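Local coordinates for protein 350aa long hypothetical aspartate-semialdehyde dehydrogenase (Sulfolobus tokodaii, PDB 2EP5) that probably reduces malonyl-CoA to malonate semialdehyde with NADPH, and may act as an aspartate-semialdehyde dehydrogenase, at residues 25-30 against 276-281; 109-114 against 143-148; 120-125 against 334-339; 129-134 against 222-227. All coordinates share one frame; numbering follows the deposited sequence.

In the fold
Interactions 2 and 3 are buried, whereas interactions 1 and 4 lie at the surface. Interaction 2 stays near the nucleotide-binding sheet, setting the loop after strand 103-106 against edge strand 144-147, and combines an apolar pair with the long charged side chains of Arg112 and Lys147. Interaction 3 brings helix 334-347 against segment 120-125, mostly by carbon contacts, with the polar ends of Asn121 and Glu123 held by Arg331. It touches interaction 2 through bonds of Ile120 to Lys147 and Asn148, and interaction 1 where Thr279 meets Ile338. Interactions 1 and 4 both span the two family regions without hydrogen bonds, the first through prolines and aromatic rings, the second through leucine, isoleucine and a phenylalanine-asparagine pair.

Interaction 1: residues 25-30 against 276-281; sequences AKHPYL and NLPTAP
Pro278 sets its ring against three consecutive side chains, those of His27, Pro28 and Tyr29. The hydroxyl end of Tyr29 meets it, OH 3.7 Å from Pro278 CG, and the ring follows with Tyr29 CE1 3.9 Å from the same CG. Tyr29 and Pro278 cross at about a right angle. The phenol gets there because its CG sits between the backbone N and the carbonyl carbon (chi1 47°), which lays the ring beside His27. The imidazole turns an edge to the centre of the Tyr29 ring face and is itself bracketed by Pro28 CD on one face and Leu30 CB on the other. Pro28 completes the group, its CG 4.1 Å from Pro278 CB. Cutting Tyr29 back to an alanine is likely to open a gap over Pro278 CG and CD and to take the aromatic face from beside His27. On the other side, Pro278 is held out by a type I turn from Leu277 to Ala280, closed by Ala280 N to Leu277 O at 2.9 Å. This turn follows a Schellman motif at Asn276 that ends helix 271-274. Thr279, next in the turn, gives its hydroxyl to a hydrogen bond with Glu342 of helix 334-347, a residue that also touches His27 and Pro278. The contact thus joins the loop before strand 30-36 of the nucleotide-binding region to a turn of the dimerisation region. With no hydrogen bond between the two segments, their mutual hold rests on shape and dispersion between rings rather than on directional bonds.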
loop_
_atom_site.group_PDB
_atom_site.type_symbol
_atom_site.label_atom_id
_atom_site.label_comp_id
_atom_site.label_asym_id
_atom_site.label_seq_id
_atom_site.Cartn_x
_atom_site.Cartn_y
_atom_site.Cartn_z
ATOM N N ALA A 25 -5.400 30.696 -8.143
ATOM C CA ALA A 25 -5.164 30.938 -9.555
ATOM C C ALA A 25 -6.464 31.247 -10.292
ATOM O O ALA A 25 -6.460 31.894 -11.342
ATOM C CB ALA A 25 -4.486 29.730 -10.178
ATOM N N LYS A 26 -7.575 30.802 -9.721
ATOM C CA LYS A 26 -8.878 31.006 -10.334
ATOM C C LYS A 26 -9.877 31.719 -9.411
ATOM O O LYS A 26 -11.089 31.576 -9.576
ATOM C CB LYS A 26 -9.448 29.649 -10.753
ATOM C CG LYS A 26 -9.851 28.759 -9.571
ATOM C CD LYS A 26 -10.110 27.310 -9.990
ATOM C CE LYS A 26 -8.830 26.468 -9.966
ATOM N NZ LYS A 26 -7.743 26.976 -10.857
ATOM N N HIS A 27 -9.376 32.493 -8.451
ATOM C CA HIS A 27 -10.261 33.192 -7.525
ATOM C C HIS A 27 -10.871 34.464 -8.117
ATOM O O HIS A 27 -10.201 35.210 -8.824
ATOM C CB HIS A 27 -9.519 33.554 -6.238
ATOM C CG HIS A 27 -10.430 33.969 -5.125
ATOM N ND1 HIS A 27 -10.791 33.118 -4.103
ATOM C CD2 HIS A 27 -11.112 35.121 -4.913
ATOM C CE1 HIS A 27 -11.656 33.727 -3.311
ATOM N NE2 HIS A 27 -11.870 34.943 -3.782
ATOM N N PRO A 28 -12.159 34.721 -7.829
ATOM C CA PRO A 28 -12.898 35.896 -8.310
ATOM C C PRO A 28 -12.228 37.251 -8.035
ATOM O O PRO A 28 -12.000 38.023 -8.963
ATOM C CB PRO A 28 -14.244 35.772 -7.595
ATOM C CG PRO A 28 -14.431 34.308 -7.510
ATOM C CD PRO A 28 -13.063 33.802 -7.108
ATOM N N TYR A 29 -11.923 37.544 -6.770
ATOM C CA TYR A 29 -11.297 38.822 -6.422
ATOM C C TYR A 29 -9.928 38.775 -5.740
ATOM O O TYR A 29 -9.243 39.793 -5.667
ATOM C CB TYR A 29 -12.245 39.672 -5.571
ATOM C CG TYR A 29 -12.899 38.947 -4.422
ATOM C CD1 TYR A 29 -14.059 38.201 -4.616
ATOM C CD2 TYR A 29 -12.375 39.027 -3.132
ATOM C CE1 TYR A 29 -14.683 37.557 -3.554
ATOM C CE2 TYR A 29 -12.990 38.386 -2.064
ATOM C CZ TYR A 29 -14.142 37.657 -2.281
ATOM O OH TYR A 29 -14.771 37.041 -1.224
ATOM N N LEU A 30 -9.531 37.614 -5.230
ATOM C CA LEU A 30 -8.227 37.480 -4.586
ATOM C C LEU A 30 -7.183 37.262 -5.681
ATOM O O LEU A 30 -7.167 36.218 -6.323
ATOM C CB LEU A 30 -8.240 36.291 -3.617
ATOM C CG LEU A 30 -8.378 36.529 -2.107
ATOM C CD1 LEU A 30 -9.242 37.737 -1.814
ATOM C CD2 LEU A 30 -8.946 35.275 -1.460
ATOM N N ASN A 276 -22.771 33.585 0.636
ATOM C CA ASN A 276 -22.319 32.846 -0.534
ATOM C C ASN A 276 -20.893 33.202 -0.914
ATOM O O ASN A 276 -20.632 33.617 -2.042
ATOM C CB ASN A 276 -23.232 33.128 -1.723
ATOM C CG ASN A 276 -24.646 32.702 -1.471
ATOM O OD1 ASN A 276 -25.348 33.305 -0.666
ATOM N ND2 ASN A 276 -25.076 31.646 -2.149
ATOM N N LEU A 277 -19.972 33.043 0.028
ATOM C CA LEU A 277 -18.579 33.354 -0.238
ATOM C C LEU A 277 -18.021 32.282 -1.179
ATOM O O LEU A 277 -18.306 31.092 -1.020
ATOM C CB LEU A 277 -17.799 33.411 1.081
ATOM C CG LEU A 277 -18.378 34.376 2.130
ATOM C CD1 LEU A 277 -17.490 34.400 3.357
ATOM C CD2 LEU A 277 -18.490 35.782 1.547
ATOM N N PRO A 278 -17.220 32.699 -2.176
ATOM C CA PRO A 278 -16.608 31.812 -3.173
ATOM C C PRO A 278 -16.018 30.492 -2.697
ATOM O O PRO A 278 -16.129 29.482 -3.393
ATOM C CB PRO A 278 -15.562 32.709 -3.853
ATOM C CG PRO A 278 -15.336 33.822 -2.875
ATOM C CD PRO A 278 -16.705 34.069 -2.328
ATOM N N THR A 279 -15.404 30.489 -1.519
ATOM C CA THR A 279 -14.794 29.272 -1.002
ATOM C C THR A 279 -15.645 28.526 0.037
ATOM O O THR A 279 -15.229 27.487 0.557
ATOM C CB THR A 279 -13.411 29.594 -0.419
ATOM O OG1 THR A 279 -12.631 30.247 -1.426
ATOM C CG2 THR A 279 -12.684 28.319 0.026
ATOM N N ALA A 280 -16.837 29.044 0.319
ATOM C CA ALA A 280 -17.735 28.410 1.283
ATOM C C ALA A 280 -18.592 27.320 0.634
ATOM O O ALA A 280 -19.277 27.568 -0.354
ATOM C CB ALA A 280 -18.640 29.450 1.913
ATOM N N PRO A 281 -18.573 26.099 1.188
ATOM C CA PRO A 281 -19.385 25.022 0.604
ATOM C C PRO A 281 -20.861 25.272 0.920
ATOM O O PRO A 281 -21.168 25.959 1.892
ATOM C CB PRO A 281 -18.848 23.778 1.302
ATOM C CG PRO A 281 -18.548 24.292 2.675
ATOM C CD PRO A 281 -17.869 25.634 2.397
#

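Interaction 2: residues 109-114 against 143-148; sequences SPFRMD and GILVKN
The loop that follows strand 103-106 of the Rossmann-type sheet folds over strand 144-147, laying Phe111 and Arg112 across Leu145 and Lys147. A type II turn from Ser109 to Arg112 shapes it, with Phe111 at the position that takes positive phi. The Phe111 ring meets Leu145 at about a right angle, CD2 to CD2 at 3.7 Å. Next to it, Arg112 CG lies 4.0 Å from Lys147 CB where these two chains also cross. Arg112 runs extended from CG to NE (chi2 -176°), which carries NE to 2.8 Å from Asn148 O; at 119° this hydrogen bond is bent and weak. Stronger holds lie beyond, NH1 in a salt bridge to Glu211 and NH2 on Asn107 O, while Ser109 CA sits over one guanidinium face. A leucine in place of Arg112 would probably leave Glu211 without its mate and the Asn107 and Asn148 carbonyls without these donors. Lys147 bends at chi2 (-73°) and turns its amine to Glu94, Ser106 and Ala108. The side chain of Arg112 is about 7 Å from that of Cys151, the predicted acyl-thioester residue, so the loop borders the probable active site. Around the contact, helix 87-99 touches Pro110, Phe111 and Leu145, helix 132-140 packs on Leu145 and Val146, and strand 103-106 pairs with strand 144-147 in the sheet.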
loop_
_atom_site.group_PDB
_atom_site.type_symbol
_atom_site.label_atom_id
_atom_site.label_comp_id
_atom_site.label_asym_id
_atom_site.label_seq_id
_atom_site.Cartn_x
_atom_site.Cartn_y
_atom_site.Cartn_z
ATOM N N SER A 109 1.126 27.030 13.209
ATOM C CA SER A 109 0.845 26.993 14.650
ATOM C C SER A 109 1.213 28.167 15.581
ATOM O O SER A 109 0.463 28.472 16.510
ATOM C CB SER A 109 1.428 25.705 15.229
ATOM O OG SER A 109 2.824 25.680 15.050
ATOM N N PRO A 110 2.362 28.830 15.367
ATOM C CA PRO A 110 2.709 29.945 16.263
ATOM C C PRO A 110 1.602 30.997 16.443
ATOM O O PRO A 110 0.976 31.423 15.471
ATOM C CB PRO A 110 3.963 30.527 15.614
ATOM C CG PRO A 110 4.613 29.304 15.016
ATOM C CD PRO A 110 3.428 28.605 14.377
ATOM N N PHE A 111 1.359 31.384 17.694
ATOM C CA PHE A 111 0.347 32.383 18.033
ATOM C C PHE A 111 -1.104 31.896 18.028
ATOM O O PHE A 111 -1.992 32.608 18.497
ATOM C CB PHE A 111 0.445 33.590 17.093
ATOM C CG PHE A 111 1.698 34.395 17.260
ATOM C CD1 PHE A 111 1.931 35.109 18.435
ATOM C CD2 PHE A 111 2.649 34.444 16.241
ATOM C CE1 PHE A 111 3.095 35.862 18.594
ATOM C CE2 PHE A 111 3.815 35.190 16.387
ATOM C CZ PHE A 111 4.038 35.903 17.571
ATOM N N ARG A 112 -1.359 30.697 17.507
ATOM C CA ARG A 112 -2.736 30.201 17.442
ATOM C C ARG A 112 -3.497 30.328 18.754
ATOM O O ARG A 112 -4.706 30.571 18.758
ATOM C CB ARG A 112 -2.771 28.741 17.005
ATOM C CG ARG A 112 -2.698 28.514 15.517
ATOM C CD ARG A 112 -2.855 27.024 15.255
ATOM N NE ARG A 112 -2.470 26.610 13.912
ATOM C CZ ARG A 112 -2.005 25.396 13.640
ATOM N NH1 ARG A 112 -1.871 24.509 14.621
ATOM N NH2 ARG A 112 -1.676 25.064 12.399
ATOM N N MET A 113 -2.791 30.166 19.866
ATOM C CA MET A 113 -3.424 30.248 21.171
ATOM C C MET A 113 -3.183 31.579 21.893
ATOM O O MET A 113 -3.422 31.692 23.096
ATOM C CB MET A 113 -2.975 29.064 22.036
ATOM C CG MET A 113 -3.414 27.696 21.497
ATOM S SD MET A 113 -5.225 27.522 21.264
ATOM C CE MET A 113 -5.805 27.441 22.983
ATOM N N ASP A 114 -2.722 32.589 21.159
ATOM C CA ASP A 114 -2.494 33.904 21.749
ATOM C C ASP A 114 -3.874 34.508 21.965
ATOM O O ASP A 114 -4.662 34.600 21.031
ATOM C CB ASP A 114 -1.676 34.792 20.807
ATOM C CG ASP A 114 -1.302 36.128 21.437
ATOM O OD1 ASP A 114 -2.213 36.907 21.793
ATOM O OD2 ASP A 114 -0.096 36.399 21.582
ATOM N N GLY A 143 0.453 46.129 12.600
ATOM C CA GLY A 143 -0.233 45.209 11.713
ATOM C C GLY A 143 -1.369 44.408 12.321
ATOM O O GLY A 143 -1.828 44.692 13.426
ATOM N N ILE A 144 -1.813 43.399 11.578
ATOM C CA ILE A 144 -2.904 42.524 11.982
ATOM C C ILE A 144 -2.514 41.056 11.792
ATOM O O ILE A 144 -1.942 40.687 10.768
ATOM C CB ILE A 144 -4.167 42.800 11.132
ATOM C CG1 ILE A 144 -4.749 44.173 11.477
ATOM C CG2 ILE A 144 -5.186 41.688 11.327
ATOM C CD1 ILE A 144 -5.141 44.345 12.944
ATOM N N LEU A 145 -2.822 40.222 12.780
ATOM C CA LEU A 145 -2.519 38.798 12.695
ATOM C C LEU A 145 -3.750 37.956 13.007
ATOM O O LEU A 145 -4.423 38.157 14.030
ATOM C CB LEU A 145 -1.389 38.418 13.654
ATOM C CG LEU A 145 -0.999 36.936 13.603
ATOM C CD1 LEU A 145 -0.505 36.591 12.215
ATOM C CD2 LEU A 145 0.080 36.636 14.619
ATOM N N VAL A 146 -4.045 37.021 12.105
ATOM C CA VAL A 146 -5.177 36.109 12.255
ATOM C C VAL A 146 -4.638 34.694 12.058
ATOM O O VAL A 146 -3.749 34.463 11.238
ATOM C CB VAL A 146 -6.288 36.388 11.204
ATOM C CG1 VAL A 146 -7.439 35.399 11.384
ATOM C CG2 VAL A 146 -6.803 37.826 11.351
ATOM N N LYS A 147 -5.162 33.744 12.814
ATOM C CA LYS A 147 -4.681 32.385 12.692
ATOM C C LYS A 147 -5.763 31.378 12.365
ATOM O O LYS A 147 -6.948 31.614 12.590
ATOM C CB LYS A 147 -3.963 31.981 13.980
ATOM C CG LYS A 147 -2.558 32.557 14.107
ATOM C CD LYS A 147 -1.596 31.849 13.152
ATOM C CE LYS A 147 -0.233 32.510 13.131
ATOM N NZ LYS A 147 0.797 31.631 12.517
ATOM N N ASN A 148 -5.338 30.258 11.798
ATOM C CA ASN A 148 -6.233 29.164 11.453
ATOM C C ASN A 148 -5.727 27.985 12.270
ATOM O O ASN A 148 -4.526 27.851 12.507
ATOM C CB ASN A 148 -6.164 28.867 9.955
ATOM C CG ASN A 148 -6.792 29.962 9.125
ATOM O OD1 ASN A 148 -6.137 30.588 8.291
ATOM N ND2 ASN A 148 -8.073 30.208 9.357
#

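Interaction 3: residues 120-125 against 334-339; sequences INPEIN and AGITIL
Asn121 OD1 and Glu123 OE1 both grip NH2 of Arg331, the first by a hydrogen bond and the second by a salt bridge, and each also rests on a methyl of segment 334-339. Asn121 OD1 lies 3.8 Å from Ile336 CG2, and Glu123 OE1 lies 3.8 Å from Leu339 CD1. With OE2 bonded to Gln273, both oxygens of the Glu123 carboxylate are engaged, and the buried charge is probably balanced by Arg331. The bend at chi2 (86°) brings this carboxylate back towards Leu339, whose chain it crosses at about a right angle. Between the two polar residues, Pro122 carries the apolar part of the contact. Its CB is 3.3 Å from Leu339 CD1, a tight approach. Pro122 CG also lies against Leu339 CB, while Pro122 CD faces Ile336 CG2 more loosely. The helix concerned is 334-347, the last of the chain, which returns here to pack on a segment of the nucleotide-binding region, with Ile336 about 7 Å from the predicted acyl-thioester residue Cys151, side chain to side chain. Helix 15-24 meets the same helix through Ala334, Thr337 and Ile338. Segment 120-125 is itself braced by Asn125, whose OD1 takes the N-H of Asn121 at 3.1 Å, in the carbonyl plane and fairly straight at 156°. Asn125 N also donates to Asn121 O, so backbone and side chain both tie the two residues together, and ND2 of Asn125 adds a hydrogen bond to Leu119 O.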
loop_
_atom_site.group_PDB
_atom_site.type_symbol
_atom_site.label_atom_id
_atom_site.label_comp_id
_atom_site.label_asym_id
_atom_site.label_seq_id
_atom_site.Cartn_x
_atom_site.Cartn_y
_atom_site.Cartn_z
ATOM N N ILE A 120 -9.380 31.283 13.590
ATOM C CA ILE A 120 -10.580 31.117 12.794
ATOM C C ILE A 120 -10.828 29.883 11.950
ATOM O O ILE A 120 -9.939 29.352 11.290
ATOM C CB ILE A 120 -10.773 32.334 11.850
ATOM C CG1 ILE A 120 -10.735 33.637 12.656
ATOM C CG2 ILE A 120 -12.110 32.226 11.112
ATOM C CD1 ILE A 120 -11.793 33.725 13.738
ATOM N N ASN A 121 -12.086 29.455 12.009
ATOM C CA ASN A 121 -12.643 28.369 11.219
ATOM C C ASN A 121 -13.977 29.055 10.932
ATOM O O ASN A 121 -14.921 28.966 11.722
ATOM C CB ASN A 121 -12.850 27.083 12.026
ATOM C CG ASN A 121 -13.186 25.898 11.128
ATOM O OD1 ASN A 121 -13.395 26.070 9.924
ATOM N ND2 ASN A 121 -13.242 24.695 11.703
ATOM N N PRO A 122 -14.052 29.775 9.798
ATOM C CA PRO A 122 -15.204 30.544 9.306
ATOM C C PRO A 122 -16.587 30.217 9.882
ATOM O O PRO A 122 -17.141 30.990 10.663
ATOM C CB PRO A 122 -15.120 30.345 7.800
ATOM C CG PRO A 122 -13.648 30.366 7.568
ATOM C CD PRO A 122 -13.134 29.471 8.681
ATOM N N GLU A 123 -17.145 29.080 9.488
ATOM C CA GLU A 123 -18.463 28.673 9.957
ATOM C C GLU A 123 -18.578 28.601 11.479
ATOM O O GLU A 123 -19.603 28.957 12.052
ATOM C CB GLU A 123 -18.838 27.303 9.370
ATOM C CG GLU A 123 -19.078 27.285 7.862
ATOM C CD GLU A 123 -17.812 27.090 7.045
ATOM O OE1 GLU A 123 -16.711 27.360 7.560
ATOM O OE2 GLU A 123 -17.916 26.681 5.872
ATOM N N ILE A 124 -17.517 28.155 12.130
ATOM C CA ILE A 124 -17.529 27.983 13.574
ATOM C C ILE A 124 -17.435 29.236 14.454
ATOM O O ILE A 124 -18.229 29.399 15.384
ATOM C CB ILE A 124 -16.411 26.996 13.989
ATOM C CG1 ILE A 124 -16.472 25.747 13.105
ATOM C CG2 ILE A 124 -16.569 26.598 15.446
ATOM C CD1 ILE A 124 -17.822 25.048 13.108
ATOM N N ASN A 125 -16.479 30.119 14.176
ATOM C CA ASN A 125 -16.315 31.302 15.014
ATOM C C ASN A 125 -15.879 32.577 14.293
ATOM O O ASN A 125 -14.932 33.239 14.717
ATOM C CB ASN A 125 -15.314 30.990 16.136
ATOM C CG ASN A 125 -13.933 30.658 15.603
ATOM O OD1 ASN A 125 -13.789 30.177 14.483
ATOM N ND2 ASN A 125 -12.912 30.899 16.410
ATOM N N ALA A 334 -5.508 25.083 3.420
ATOM C CA ALA A 334 -5.696 25.977 2.268
ATOM C C ALA A 334 -7.054 26.665 2.174
ATOM O O ALA A 334 -7.138 27.894 2.155
ATOM C CB ALA A 334 -5.422 25.223 0.969
ATOM N N GLY A 335 -8.112 25.867 2.107
ATOM C CA GLY A 335 -9.447 26.411 1.996
ATOM C C GLY A 335 -9.924 27.283 3.140
ATOM O O GLY A 335 -10.628 28.265 2.899
ATOM N N ILE A 336 -9.570 26.956 4.383
ATOM C CA ILE A 336 -10.047 27.792 5.487
ATOM C C ILE A 336 -9.312 29.123 5.587
ATOM O O ILE A 336 -9.876 30.102 6.054
ATOM C CB ILE A 336 -9.974 27.080 6.862
ATOM C CG1 ILE A 336 -8.604 26.454 7.066
ATOM C CG2 ILE A 336 -11.075 26.064 6.969
ATOM C CD1 ILE A 336 -8.384 25.992 8.469
ATOM N N THR A 337 -8.060 29.158 5.149
ATOM C CA THR A 337 -7.294 30.395 5.182
ATOM C C THR A 337 -7.901 31.356 4.162
ATOM O O THR A 337 -8.137 32.530 4.446
ATOM C CB THR A 337 -5.824 30.156 4.814
ATOM O OG1 THR A 337 -5.220 29.314 5.797
ATOM C CG2 THR A 337 -5.062 31.481 4.747
ATOM N N ILE A 338 -8.156 30.838 2.969
ATOM C CA ILE A 338 -8.730 31.635 1.896
ATOM C C ILE A 338 -10.150 32.046 2.277
ATOM O O ILE A 338 -10.572 33.177 2.017
ATOM C CB ILE A 338 -8.720 30.822 0.567
ATOM C CG1 ILE A 338 -7.272 30.646 0.091
ATOM C CG2 ILE A 338 -9.563 31.513 -0.497
ATOM C CD1 ILE A 338 -7.108 29.668 -1.065
ATOM N N LEU A 339 -10.880 31.132 2.908
ATOM C CA LEU A 339 -12.253 31.412 3.322
ATOM C C LEU A 339 -12.235 32.468 4.426
ATOM O O LEU A 339 -13.149 33.292 4.535
ATOM C CB LEU A 339 -12.935 30.140 3.850
ATOM C CG LEU A 339 -14.428 29.943 3.554
ATOM C CD1 LEU A 339 -15.076 29.235 4.729
ATOM C CD2 LEU A 339 -15.129 31.258 3.308
#

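Interaction 4: residues 129-134 against 222-227; sequences LELLKF and NQIIPA
Leu131 turns its CG away from its own carbonyl carbon (chi1 -83°) and continues extended, so that its two methyls fork over segment 222-227, CD1 onto Ile224 and CD2 onto the backbone of Asn222 and Gln223. Phe134 CG, likewise anti to its carbonyl carbon (chi1 -46°), swings the ring towards Asn222. Leu131 CD1 meets Ile224 CD1 at 3.4 Å, a close methyl contact between chains that cross at about a right angle. The other branch, Leu131 CD2, lies 3.3 Å from Asn222 O, a carbonyl that also takes a hydrogen bond from Arg138. One turn on, the Phe134 ring reaches the Asn222 amide: Phe134 CZ is 3.0 Å from Asn222 OD1, and Phe134 CE2 is 3.2 Å from Asn222 CB. Ring and amide planes are 44° apart, not stacked flat; the pair is close, though crystal contacts may influence it. Lys133 CB lies over one face of the same ring. Segment 129-134 runs from a 3-10 stretch into helix 132-140. Asn222 has positive phi and belongs to the link between strands 218-219 and 224-225, so the contact is one in which a helix start of the nucleotide-binding region rests on a small antiparallel beta hairpin of the dimerisation region.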
loop_
_atom_site.group_PDB
_atom_site.type_symbol
_atom_site.label_atom_id
_atom_site.label_comp_id
_atom_site.label_asym_id
_atom_site.label_seq_id
_atom_site.Cartn_x
_atom_site.Cartn_y
_atom_site.Cartn_z
ATOM N N LEU A 129 -13.439 37.350 15.114
ATOM C CA LEU A 129 -12.617 38.344 14.416
ATOM C C LEU A 129 -12.679 39.718 15.092
ATOM O O LEU A 129 -11.834 40.581 14.854
ATOM C CB LEU A 129 -13.055 38.469 12.951
ATOM C CG LEU A 129 -12.591 37.341 12.025
ATOM C CD1 LEU A 129 -13.274 37.449 10.667
ATOM C CD2 LEU A 129 -11.078 37.412 11.879
ATOM N N GLU A 130 -13.685 39.915 15.934
ATOM C CA GLU A 130 -13.833 41.177 16.639
ATOM C C GLU A 130 -12.601 41.460 17.489
ATOM O O GLU A 130 -12.356 42.606 17.872
ATOM C CB GLU A 130 -15.077 41.155 17.529
ATOM C CG GLU A 130 -16.374 40.968 16.771
ATOM C CD GLU A 130 -17.513 41.748 17.393
ATOM O OE1 GLU A 130 -17.409 42.993 17.442
ATOM O OE2 GLU A 130 -18.507 41.126 17.834
ATOM N N LEU A 131 -11.831 40.416 17.786
ATOM C CA LEU A 131 -10.621 40.579 18.583
ATOM C C LEU A 131 -9.677 41.524 17.875
ATOM O O LEU A 131 -8.827 42.145 18.508
ATOM C CB LEU A 131 -9.899 39.244 18.787
ATOM C CG LEU A 131 -10.349 38.302 19.901
ATOM C CD1 LEU A 131 -9.434 37.074 19.915
ATOM C CD2 LEU A 131 -10.294 39.014 21.249
ATOM N N LEU A 132 -9.826 41.629 16.559
ATOM C CA LEU A 132 -8.958 42.490 15.771
ATOM C C LEU A 132 -9.092 43.964 16.129
ATOM O O LEU A 132 -8.181 44.750 15.883
ATOM C CB LEU A 132 -9.233 42.288 14.276
ATOM C CG LEU A 132 -8.804 40.933 13.704
ATOM C CD1 LEU A 132 -9.132 40.861 12.210
ATOM C CD2 LEU A 132 -7.317 40.734 13.942
ATOM N N LYS A 133 -10.223 44.332 16.720
ATOM C CA LYS A 133 -10.478 45.721 17.101
ATOM C C LYS A 133 -9.571 46.247 18.209
ATOM O O LYS A 133 -9.432 47.450 18.370
ATOM C CB LYS A 133 -11.934 45.887 17.546
ATOM C CG LYS A 133 -12.956 45.780 16.423
ATOM C CD LYS A 133 -14.386 45.821 16.960
ATOM C CE LYS A 133 -14.646 47.082 17.783
ATOM N NZ LYS A 133 -16.049 47.160 18.297
ATOM N N PHE A 134 -8.939 45.346 18.954
ATOM C CA PHE A 134 -8.091 45.748 20.069
ATOM C C PHE A 134 -6.691 45.164 20.004
ATOM O O PHE A 134 -5.855 45.432 20.874
ATOM C CB PHE A 134 -8.764 45.312 21.371
ATOM C CG PHE A 134 -10.231 45.637 21.425
ATOM C CD1 PHE A 134 -10.666 46.905 21.806
ATOM C CD2 PHE A 134 -11.179 44.683 21.054
ATOM C CE1 PHE A 134 -12.024 47.222 21.819
ATOM C CE2 PHE A 134 -12.544 44.991 21.061
ATOM C CZ PHE A 134 -12.964 46.267 21.445
ATOM N N ASN A 222 -14.865 41.922 24.309
ATOM C CA ASN A 222 -13.630 42.003 23.548
ATOM C C ASN A 222 -12.638 40.878 23.808
ATOM O O ASN A 222 -11.448 41.033 23.553
ATOM C CB ASN A 222 -12.953 43.346 23.831
ATOM C CG ASN A 222 -13.953 44.479 24.000
ATOM O OD1 ASN A 222 -14.848 44.662 23.168
ATOM N ND2 ASN A 222 -13.804 45.250 25.078
ATOM N N GLN A 223 -13.110 39.755 24.332
ATOM C CA GLN A 223 -12.217 38.624 24.570
ATOM C C GLN A 223 -12.943 37.301 24.364
ATOM O O GLN A 223 -14.174 37.241 24.337
ATOM C CB GLN A 223 -11.621 38.668 25.978
ATOM C CG GLN A 223 -12.653 38.640 27.083
ATOM C CD GLN A 223 -12.049 38.483 28.467
ATOM O OE1 GLN A 223 -12.733 38.685 29.468
ATOM N NE2 GLN A 223 -10.774 38.113 28.532
ATOM N N ILE A 224 -12.168 36.239 24.215
ATOM C CA ILE A 224 -12.737 34.924 24.002
ATOM C C ILE A 224 -12.769 34.085 25.264
ATOM O O ILE A 224 -11.731 33.793 25.850
ATOM C CB ILE A 224 -11.943 34.144 22.945
ATOM C CG1 ILE A 224 -12.088 34.826 21.586
ATOM C CG2 ILE A 224 -12.431 32.699 22.894
ATOM C CD1 ILE A 224 -11.197 34.238 20.531
ATOM N N ILE A 225 -13.969 33.702 25.678
ATOM C CA ILE A 225 -14.119 32.843 26.839
ATOM C C ILE A 225 -14.025 31.412 26.321
ATOM O O ILE A 225 -14.916 30.938 25.617
ATOM C CB ILE A 225 -15.479 33.041 27.522
ATOM C CG1 ILE A 225 -15.545 34.433 28.152
ATOM C CG2 ILE A 225 -15.691 31.954 28.579
ATOM C CD1 ILE A 225 -14.436 34.694 29.161
ATOM N N PRO A 226 -12.938 30.708 26.660
ATOM C CA PRO A 226 -12.714 29.324 26.228
ATOM C C PRO A 226 -13.864 28.402 26.592
ATOM O O PRO A 226 -14.352 28.439 27.720
ATOM C CB PRO A 226 -11.425 28.940 26.954
ATOM C CG PRO A 226 -10.712 30.251 27.091
ATOM C CD PRO A 226 -11.835 31.166 27.521
ATOM N N ALA A 227 -14.306 27.583 25.643
ATOM C CA ALA A 227 -15.394 26.651 25.926
ATOM C C ALA A 227 -14.860 25.579 26.866
ATOM O O ALA A 227 -13.692 25.203 26.786
ATOM C CB ALA A 227 -15.906 26.008 24.639
#